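Local coordinates for putative signal recognition particle protein (Chaetomium thermophilum, PDB 5CK4), which serves as the probable GTP-binding beta subunit of the signal recognition particle receptor, an Arf-like GTPase linked to protein translocation and captured here with GDP, at residues A[189-194]-A[245-250]; A[181-186]-A[240-245]; A[104-107]-A[111-114]. All coordinates share one frame; numbering follows the deposited sequence.

Interaction 1: A[189-194]-A[245-250]; sequences LYDVLL and KTRQKG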
loop_
_atom_site.group_PDB
_atom_site.type_symbol
_atom_site.label_atom_id
_atom_site.label_comp_id
_atom_site.label_asym_id
_atom_site.label_seq_id
_atom_site.Cartn_x
_atom_site.Cartn_y
_atom_site.Cartn_z
ATOM N N LEU A 189 3.654 6.540 -2.990
ATOM C CA LEU A 189 2.664 6.446 -1.914
ATOM C C LEU A 189 1.657 7.599 -1.992
ATOM O O LEU A 189 0.442 7.409 -1.785
ATOM C CB LEU A 189 3.371 6.425 -0.550
ATOM C CG LEU A 189 2.454 6.377 0.680
ATOM C CD1 LEU A 189 1.573 5.126 0.655
ATOM C CD2 LEU A 189 3.325 6.398 1.921
ATOM N N TYR A 190 2.149 8.800 -2.288
ATOM C CA TYR A 190 1.261 9.944 -2.455
ATOM C C TYR A 190 0.162 9.632 -3.474
ATOM O O TYR A 190 -1.015 9.851 -3.200
ATOM C CB TYR A 190 2.052 11.198 -2.885
ATOM C CG TYR A 190 1.272 12.514 -2.804
ATOM C CD1 TYR A 190 0.366 12.881 -3.796
ATOM C CD2 TYR A 190 1.459 13.393 -1.745
ATOM C CE1 TYR A 190 -0.343 14.086 -3.720
ATOM C CE2 TYR A 190 0.763 14.598 -1.669
ATOM C CZ TYR A 190 -0.135 14.937 -2.654
ATOM O OH TYR A 190 -0.831 16.137 -2.578
ATOM N N ASP A 191 0.552 9.112 -4.639
ATOM C CA ASP A 191 -0.407 8.800 -5.698
ATOM C C ASP A 191 -1.382 7.703 -5.296
ATOM O O ASP A 191 -2.553 7.743 -5.663
ATOM C CB ASP A 191 0.302 8.383 -6.995
ATOM C CG ASP A 191 1.008 9.537 -7.677
ATOM O OD1 ASP A 191 0.629 10.697 -7.427
ATOM O OD2 ASP A 191 1.948 9.272 -8.457
ATOM N N VAL A 192 -0.890 6.711 -4.562
ATOM C CA VAL A 192 -1.740 5.620 -4.088
ATOM C C VAL A 192 -2.842 6.157 -3.170
ATOM O O VAL A 192 -4.031 5.912 -3.394
ATOM C CB VAL A 192 -0.915 4.517 -3.373
ATOM C CG1 VAL A 192 -1.792 3.647 -2.501
ATOM C CG2 VAL A 192 -0.167 3.651 -4.413
ATOM N N LEU A 193 -2.436 6.878 -2.128
ATOM C CA LEU A 193 -3.393 7.469 -1.195
ATOM C C LEU A 193 -4.315 8.510 -1.851
ATOM O O LEU A 193 -5.511 8.572 -1.538
ATOM C CB LEU A 193 -2.647 8.065 0.007
ATOM C CG LEU A 193 -1.826 7.048 0.812
ATOM C CD1 LEU A 193 -1.188 7.710 2.031
ATOM C CD2 LEU A 193 -2.717 5.893 1.257
ATOM N N LEU A 194 -3.775 9.347 -2.736
ATOM C CA LEU A 194 -4.618 10.358 -3.397
ATOM C C LEU A 194 -5.660 9.680 -4.285
ATOM O O LEU A 194 -6.788 10.146 -4.402
ATOM C CB LEU A 194 -3.778 11.330 -4.234
ATOM C CG LEU A 194 -4.561 12.520 -4.804
ATOM C CD1 LEU A 194 -5.125 13.396 -3.656
ATOM C CD2 LEU A 194 -3.711 13.357 -5.764
ATOM N N LYS A 245 2.306 20.519 -0.075
ATOM C CA LYS A 245 2.569 21.961 0.066
ATOM C C LYS A 245 3.212 22.568 -1.176
ATOM O O LYS A 245 2.839 23.657 -1.617
ATOM C CB LYS A 245 3.467 22.235 1.280
ATOM C CG LYS A 245 3.791 23.693 1.475
ATOM C CD LYS A 245 2.534 24.481 1.828
ATOM C CE LYS A 245 1.857 23.893 3.056
ATOM N NZ LYS A 245 1.037 24.877 3.790
ATOM N N THR A 246 4.191 21.863 -1.734
ATOM C CA THR A 246 4.855 22.317 -2.950
ATOM C C THR A 246 3.889 22.323 -4.129
ATOM O O THR A 246 3.929 23.218 -4.971
ATOM C CB THR A 246 6.061 21.427 -3.298
ATOM O OG1 THR A 246 6.969 21.407 -2.192
ATOM C CG2 THR A 246 6.789 21.970 -4.518
ATOM N N ARG A 247 3.016 21.325 -4.189
ATOM C CA ARG A 247 2.087 21.244 -5.302
ATOM C C ARG A 247 1.028 22.324 -5.198
ATOM O O ARG A 247 0.645 22.914 -6.202
ATOM C CB ARG A 247 1.467 19.853 -5.412
ATOM C CG ARG A 247 2.478 18.812 -5.851
ATOM C CD ARG A 247 1.848 17.463 -6.176
ATOM N NE ARG A 247 2.892 16.478 -6.451
ATOM C CZ ARG A 247 2.671 15.194 -6.709
ATOM N NH1 ARG A 247 1.430 14.727 -6.740
ATOM N NH2 ARG A 247 3.696 14.377 -6.934
ATOM N N GLN A 248 0.568 22.604 -3.986
ATOM C CA GLN A 248 -0.427 23.652 -3.820
ATOM C C GLN A 248 0.164 25.025 -4.119
ATOM O O GLN A 248 -0.495 25.875 -4.726
ATOM C CB GLN A 248 -1.034 23.631 -2.421
ATOM C CG GLN A 248 -2.382 24.336 -2.348
ATOM C CD GLN A 248 -3.453 23.649 -3.189
ATOM O OE1 GLN A 248 -3.388 22.444 -3.445
ATOM N NE2 GLN A 248 -4.445 24.415 -3.616
ATOM N N LYS A 249 1.405 25.242 -3.690
ATOM C CA LYS A 249 2.092 26.502 -3.965
ATOM C C LYS A 249 2.226 26.765 -5.459
ATOM O O LYS A 249 2.040 27.892 -5.916
ATOM C CB LYS A 249 3.474 26.511 -3.323
ATOM C CG LYS A 249 3.472 26.888 -1.859
ATOM C CD LYS A 249 4.890 27.085 -1.381
ATOM C CE LYS A 249 4.941 27.487 0.069
ATOM N NZ LYS A 249 6.297 28.010 0.392
ATOM N N GLY A 250 2.555 25.720 -6.212
ATOM C CA GLY A 250 2.716 25.830 -7.651
ATOM C C GLY A 250 1.569 25.197 -8.414
ATOM O O GLY A 250 0.446 25.704 -8.405
#
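Arg247, on the last turns of helix 229-249, reaches across to Tyr190 and Asp191 of helix 180-201 and makes the contact with its side chain. It joins two helices of the P-loop GTPase domain near the C-terminal end of 229-249, away from the nucleotide. The turn that carries Arg247 is regular: ahead of it Lys245 O accepts the amide of Lys249 (O to N 3.0 Å), and Thr246 folds its hydroxyl back onto the carbonyl of Arg242. At Arg247 itself CG stands anti to the carbonyl carbon (chi1 -69°) and the chain then runs extended to NE, a reach that spans a gap of 11.7 Å between the CA atoms of Tyr190 and Arg247. The two side chains run antiparallel past one another. Arg247 NH1 settles obliquely on the ring, 3.6 Å from Tyr190 CE1. Arg247 CZ lies 4.7 Å from the ring centroid and 27° off the ring normal, an off-centre cation-pi contact with the two planes 57° apart. Asp191 comes in at the edge of the guanidinium, near its plane, but Asp191 OD1 stops 4.2 Å from Arg247 NH1, too far for a salt bridge. The ring is also held by its own surroundings: Tyr190 OH gives a hydrogen bond to Gly269 O and takes one from Leu271 N, while Leu240, Ile243 and Arg244 pack against the side chain. An exposed cation thus meets a buried aromatic ring with its hydroxyl already satisfied, and the attraction is probably electrostatic and dispersive, with Asp191 likely adding a weak long-range pull on the guanidinium.

Interaction 2: A[181-186]-A[240-245]; sequences YLSQTA and LGRIRK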
loop_
_atom_site.group_PDB
_atom_site.type_symbol
_atom_site.label_atom_id
_atom_site.label_comp_id
_atom_site.label_asym_id
_atom_site.label_seq_id
_atom_site.Cartn_x
_atom_site.Cartn_y
_atom_site.Cartn_z
ATOM N N TYR A 181 15.635 7.672 -2.238
ATOM C CA TYR A 181 14.647 6.617 -2.047
ATOM C C TYR A 181 13.423 7.116 -1.298
ATOM O O TYR A 181 12.299 6.799 -1.677
ATOM C CB TYR A 181 15.247 5.416 -1.314
ATOM C CG TYR A 181 14.327 4.219 -1.263
ATOM C CD1 TYR A 181 14.186 3.380 -2.363
ATOM C CD2 TYR A 181 13.592 3.925 -0.115
ATOM C CE1 TYR A 181 13.334 2.275 -2.318
ATOM C CE2 TYR A 181 12.747 2.829 -0.065
ATOM C CZ TYR A 181 12.631 2.004 -1.165
ATOM O OH TYR A 181 11.788 0.911 -1.108
ATOM N N LEU A 182 13.634 7.895 -0.237
ATOM C CA LEU A 182 12.508 8.490 0.482
ATOM C C LEU A 182 11.600 9.286 -0.459
ATOM O O LEU A 182 10.377 9.105 -0.458
ATOM C CB LEU A 182 12.996 9.391 1.628
ATOM C CG LEU A 182 11.890 10.267 2.237
ATOM C CD1 LEU A 182 10.821 9.411 2.912
ATOM C CD2 LEU A 182 12.468 11.267 3.216
ATOM N N SER A 183 12.207 10.137 -1.279
ATOM C CA SER A 183 11.451 11.018 -2.170
ATOM C C SER A 183 10.666 10.245 -3.222
ATOM O O SER A 183 9.485 10.522 -3.462
ATOM C CB SER A 183 12.389 12.010 -2.868
ATOM O OG SER A 183 12.952 12.908 -1.931
ATOM N N GLN A 184 11.328 9.286 -3.862
ATOM C CA GLN A 184 10.691 8.533 -4.941
ATOM C C GLN A 184 9.619 7.589 -4.413
ATOM O O GLN A 184 8.558 7.430 -5.015
ATOM C CB GLN A 184 11.741 7.790 -5.775
ATOM C CG GLN A 184 12.618 8.747 -6.557
ATOM C CD GLN A 184 13.661 8.059 -7.423
ATOM O OE1 GLN A 184 13.669 6.834 -7.567
ATOM N NE2 GLN A 184 14.551 8.854 -8.010
ATOM N N THR A 185 9.891 6.975 -3.271
ATOM C CA THR A 185 8.921 6.094 -2.638
ATOM C C THR A 185 7.700 6.855 -2.145
ATOM O O THR A 185 6.563 6.407 -2.317
ATOM C CB THR A 185 9.570 5.334 -1.458
ATOM O OG1 THR A 185 10.668 4.563 -1.953
ATOM C CG2 THR A 185 8.579 4.416 -0.776
ATOM N N ALA A 186 7.927 8.009 -1.527
ATOM C CA ALA A 186 6.815 8.825 -1.030
ATOM C C ALA A 186 5.959 9.354 -2.178
ATOM O O ALA A 186 4.762 9.528 -2.034
ATOM C CB ALA A 186 7.333 9.982 -0.205
ATOM N N LEU A 240 5.238 13.502 2.499
ATOM C CA LEU A 240 3.906 13.668 1.901
ATOM C C LEU A 240 3.387 15.083 2.139
ATOM O O LEU A 240 2.775 15.681 1.260
ATOM C CB LEU A 240 2.910 12.638 2.476
ATOM C CG LEU A 240 3.195 11.173 2.131
ATOM C CD1 LEU A 240 2.328 10.242 2.976
ATOM C CD2 LEU A 240 2.993 10.882 0.645
ATOM N N GLY A 241 3.620 15.605 3.340
ATOM C CA GLY A 241 3.345 17.002 3.633
ATOM C C GLY A 241 4.115 17.966 2.739
ATOM O O GLY A 241 3.547 18.946 2.247
ATOM N N ARG A 242 5.408 17.711 2.532
ATOM C CA ARG A 242 6.206 18.578 1.668
ATOM C C ARG A 242 5.642 18.586 0.240
ATOM O O ARG A 242 5.546 19.640 -0.397
ATOM C CB ARG A 242 7.670 18.126 1.628
ATOM C CG ARG A 242 8.538 19.068 0.812
ATOM C CD ARG A 242 9.951 18.539 0.612
ATOM N NE ARG A 242 9.939 17.320 -0.189
ATOM C CZ ARG A 242 9.907 17.294 -1.519
ATOM N NH1 ARG A 242 9.898 18.427 -2.212
ATOM N NH2 ARG A 242 9.885 16.132 -2.159
ATOM N N ILE A 243 5.288 17.404 -0.254
ATOM C CA ILE A 243 4.741 17.267 -1.608
ATOM C C ILE A 243 3.444 18.053 -1.780
ATOM O O ILE A 243 3.297 18.825 -2.727
ATOM C CB ILE A 243 4.489 15.779 -1.972
ATOM C CG1 ILE A 243 5.819 15.025 -2.028
ATOM C CG2 ILE A 243 3.759 15.659 -3.329
ATOM C CD1 ILE A 243 5.672 13.512 -2.012
ATOM N N ARG A 244 2.497 17.866 -0.870
ATOM C CA ARG A 244 1.219 18.559 -1.029
ATOM C C ARG A 244 1.385 20.069 -0.928
ATOM O O ARG A 244 0.703 20.816 -1.634
ATOM C CB ARG A 244 0.149 18.037 -0.061
ATOM C CG ARG A 244 0.368 18.382 1.418
ATOM C CD ARG A 244 -0.796 17.876 2.270
ATOM N NE ARG A 244 -0.693 18.300 3.668
ATOM C CZ ARG A 244 -1.597 18.008 4.595
ATOM N NH1 ARG A 244 -2.676 17.305 4.262
ATOM N NH2 ARG A 244 -1.431 18.434 5.849
ATOM N N LYS A 245 2.306 20.519 -0.075
ATOM C CA LYS A 245 2.569 21.961 0.066
ATOM C C LYS A 245 3.212 22.568 -1.176
ATOM O O LYS A 245 2.839 23.657 -1.617
ATOM C CB LYS A 245 3.467 22.235 1.280
ATOM C CG LYS A 245 3.791 23.693 1.475
ATOM C CD LYS A 245 2.534 24.481 1.828
ATOM C CE LYS A 245 1.857 23.893 3.056
ATOM N NZ LYS A 245 1.037 24.877 3.790
#
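Ser183 OG is gripped by Gly179 O, one turn earlier in the chain, and weakly by Glu239 OE2 of helix 229-249, and it lies 4.5 Å from Arg242 NH2 without a bond between them. The same carboxylate oxygen of Glu239 takes a salt bridge from Arg242 NH2, so it is shared by groups of both helices. Arg242 starts with CG anti to the backbone N (chi1 -176°) and bends further out along its chain so that NH2 turns back along the helix toward Glu239. Beside this polar pair the contact is apolar. Ala186 points its methyl at the other helix, and its CB meets Ile243 CD1 at 4.3 Å. Leu240 CD2 touches Ala186 O at 3.5 Å, although the CB of Leu240 does not point that way. The small Ala186 is consistent with the close approach of its CA to Leu240 CA, 6.4 Å, while the segment axes stay 10.7 Å apart and cross at -66°. Both helices belong to the P-loop GTPase fold: helix 180-201 links the parallel strands 159-170 and 214-219, and helix 229-249 comes after the second of these. Both cover the same face of the sheet, crossing steeply. Leu240 also reaches Phe281. On its sheet-facing side, helix 180-201 has Thr185 packed on Phe167 and Leu169. There Thr185 OG1 hydrogen-bonds to Tyr181 O (2.8 Å), meeting the carbonyl from the face opposite to that used by Thr185 N, and the same hydroxyl oxygen sits over the centre of the Tyr181 ring. Tyr181 OH in turn bonds to the backbone N of Asp170.

Interaction 3: A[104-107]-A[111-114]; sequences AGAT and FLLI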
loop_
_atom_site.group_PDB
_atom_site.type_symbol
_atom_site.label_atom_id
_atom_site.label_comp_id
_atom_site.label_asym_id
_atom_site.label_seq_id
_atom_site.Cartn_x
_atom_site.Cartn_y
_atom_site.Cartn_z
ATOM N N ALA A 104 -1.436 -22.773 -0.871
ATOM C CA ALA A 104 -1.834 -22.982 0.520
ATOM C C ALA A 104 -1.979 -21.677 1.302
ATOM O O ALA A 104 -2.847 -21.557 2.166
ATOM C CB ALA A 104 -0.843 -23.908 1.217
ATOM N N GLY A 105 -1.132 -20.704 0.999
ATOM C CA GLY A 105 -1.188 -19.429 1.686
ATOM C C GLY A 105 -2.471 -18.665 1.421
ATOM O O GLY A 105 -2.977 -17.950 2.290
ATOM N N ALA A 106 -3.004 -18.815 0.213
ATOM C CA ALA A 106 -4.236 -18.131 -0.151
ATOM C C ALA A 106 -5.468 -18.829 0.430
ATOM O O ALA A 106 -6.461 -18.181 0.747
ATOM C CB ALA A 106 -4.345 -17.997 -1.664
ATOM N N THR A 107 -5.403 -20.146 0.590
ATOM C CA THR A 107 -6.543 -20.879 1.137
ATOM C C THR A 107 -6.648 -20.686 2.645
ATOM O O THR A 107 -7.738 -20.505 3.181
ATOM C CB THR A 107 -6.478 -22.387 0.821
ATOM O OG1 THR A 107 -5.557 -23.032 1.708
ATOM C CG2 THR A 107 -6.053 -22.618 -0.622
ATOM N N PHE A 111 -7.497 -14.812 1.554
ATOM C CA PHE A 111 -7.375 -13.740 0.576
ATOM C C PHE A 111 -6.257 -14.004 -0.423
ATOM O O PHE A 111 -5.362 -14.810 -0.176
ATOM C CB PHE A 111 -7.227 -12.358 1.239
ATOM C CG PHE A 111 -5.899 -12.123 1.918
ATOM C CD1 PHE A 111 -4.826 -11.596 1.214
ATOM C CD2 PHE A 111 -5.737 -12.391 3.272
ATOM C CE1 PHE A 111 -3.607 -11.354 1.837
ATOM C CE2 PHE A 111 -4.524 -12.156 3.906
ATOM C CZ PHE A 111 -3.456 -11.638 3.183
ATOM N N LEU A 112 -6.338 -13.328 -1.562
ATOM C CA LEU A 112 -5.333 -13.444 -2.599
ATOM C C LEU A 112 -4.404 -12.250 -2.511
ATOM O O LEU A 112 -4.857 -11.115 -2.396
ATOM C CB LEU A 112 -5.987 -13.478 -3.983
ATOM C CG LEU A 112 -6.997 -14.594 -4.255
ATOM C CD1 LEU A 112 -7.630 -14.416 -5.626
ATOM C CD2 LEU A 112 -6.332 -15.954 -4.144
ATOM N N LEU A 113 -3.107 -12.512 -2.568
ATOM C CA LEU A 113 -2.121 -11.449 -2.585
ATOM C C LEU A 113 -1.679 -11.186 -4.027
ATOM O O LEU A 113 -1.100 -12.062 -4.678
ATOM C CB LEU A 113 -0.935 -11.829 -1.700
ATOM C CG LEU A 113 0.160 -10.784 -1.510
ATOM C CD1 LEU A 113 -0.407 -9.498 -0.896
ATOM C CD2 LEU A 113 1.300 -11.347 -0.677
ATOM N N ILE A 114 -1.968 -9.984 -4.519
ATOM C CA ILE A 114 -1.754 -9.643 -5.928
ATOM C C ILE A 114 -0.536 -8.747 -6.151
ATOM O O ILE A 114 -0.578 -7.539 -5.903
ATOM C CB ILE A 114 -2.990 -8.943 -6.539
ATOM C CG1 ILE A 114 -4.266 -9.726 -6.220
ATOM C CG2 ILE A 114 -2.806 -8.732 -8.045
ATOM C CD1 ILE A 114 -4.190 -11.208 -6.543
#
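This is a buried helix-to-strand contact across a short connection: the short helix 104-109 folds back on the start of strand 112-115, a strand of the P-loop GTPase sheet, paired in parallel with strand 21-25. Leu112 is joined by backbone hydrogen bonds to Pro20 and Val22. In the small GTPases the corresponding strand leads into the switch II region, and here the chain beyond it reaches Gly118, which contacts GTP in the GTP-bound protein. Ala106 carries the helix side of the contact. Its CB points at the strand and packs against Leu112, from CB to CD2 at 3.8 Å. The CB of Leu112 does not point at the helix, yet with CG anti to the carbonyl carbon (chi1 -58°) the CD2 branch comes back to the alanine methyl. Phe111 takes a different course. Its ring turns away from the helix into a cluster with Val22, Trp309 and Ile312, and meets the ring of Phe39 at about 40° between planes; Ala106 touches Phe39 too, so both segments rest on the same helix 32-40. What Phe111 offers the helix is its backbone carbonyl. This oxygen is buried by the contact and has no hydrogen-bond partner in the model; Ala106 CB covers it at 3.7 Å, and Ala106 CA approaches Phe111 O at 3.5 Å in a CA-H...O contact with an angle of 137° at the hydrogen.

In the fold
From the N terminus, interaction 3 closes first, with three residues between its segments, and joins helix 104-109 to strand 112-115 before the other contacts open. Helix 180-201 then supplies 181-186 and 189-194 in succession, and after strand 214-219 helix 229-249 answers with 240-245 and 245-250, so interactions 2 and 1 cross rather than nest and share Lys245. Their centres lie 8 Å apart and the two contacts touch through Tyr190; together they hold the two crossing helices together. Interaction 3 sits about 32 Å from interaction 1 and 31 Å from interaction 2, centre to centre, on the opposite side of the chain's centre.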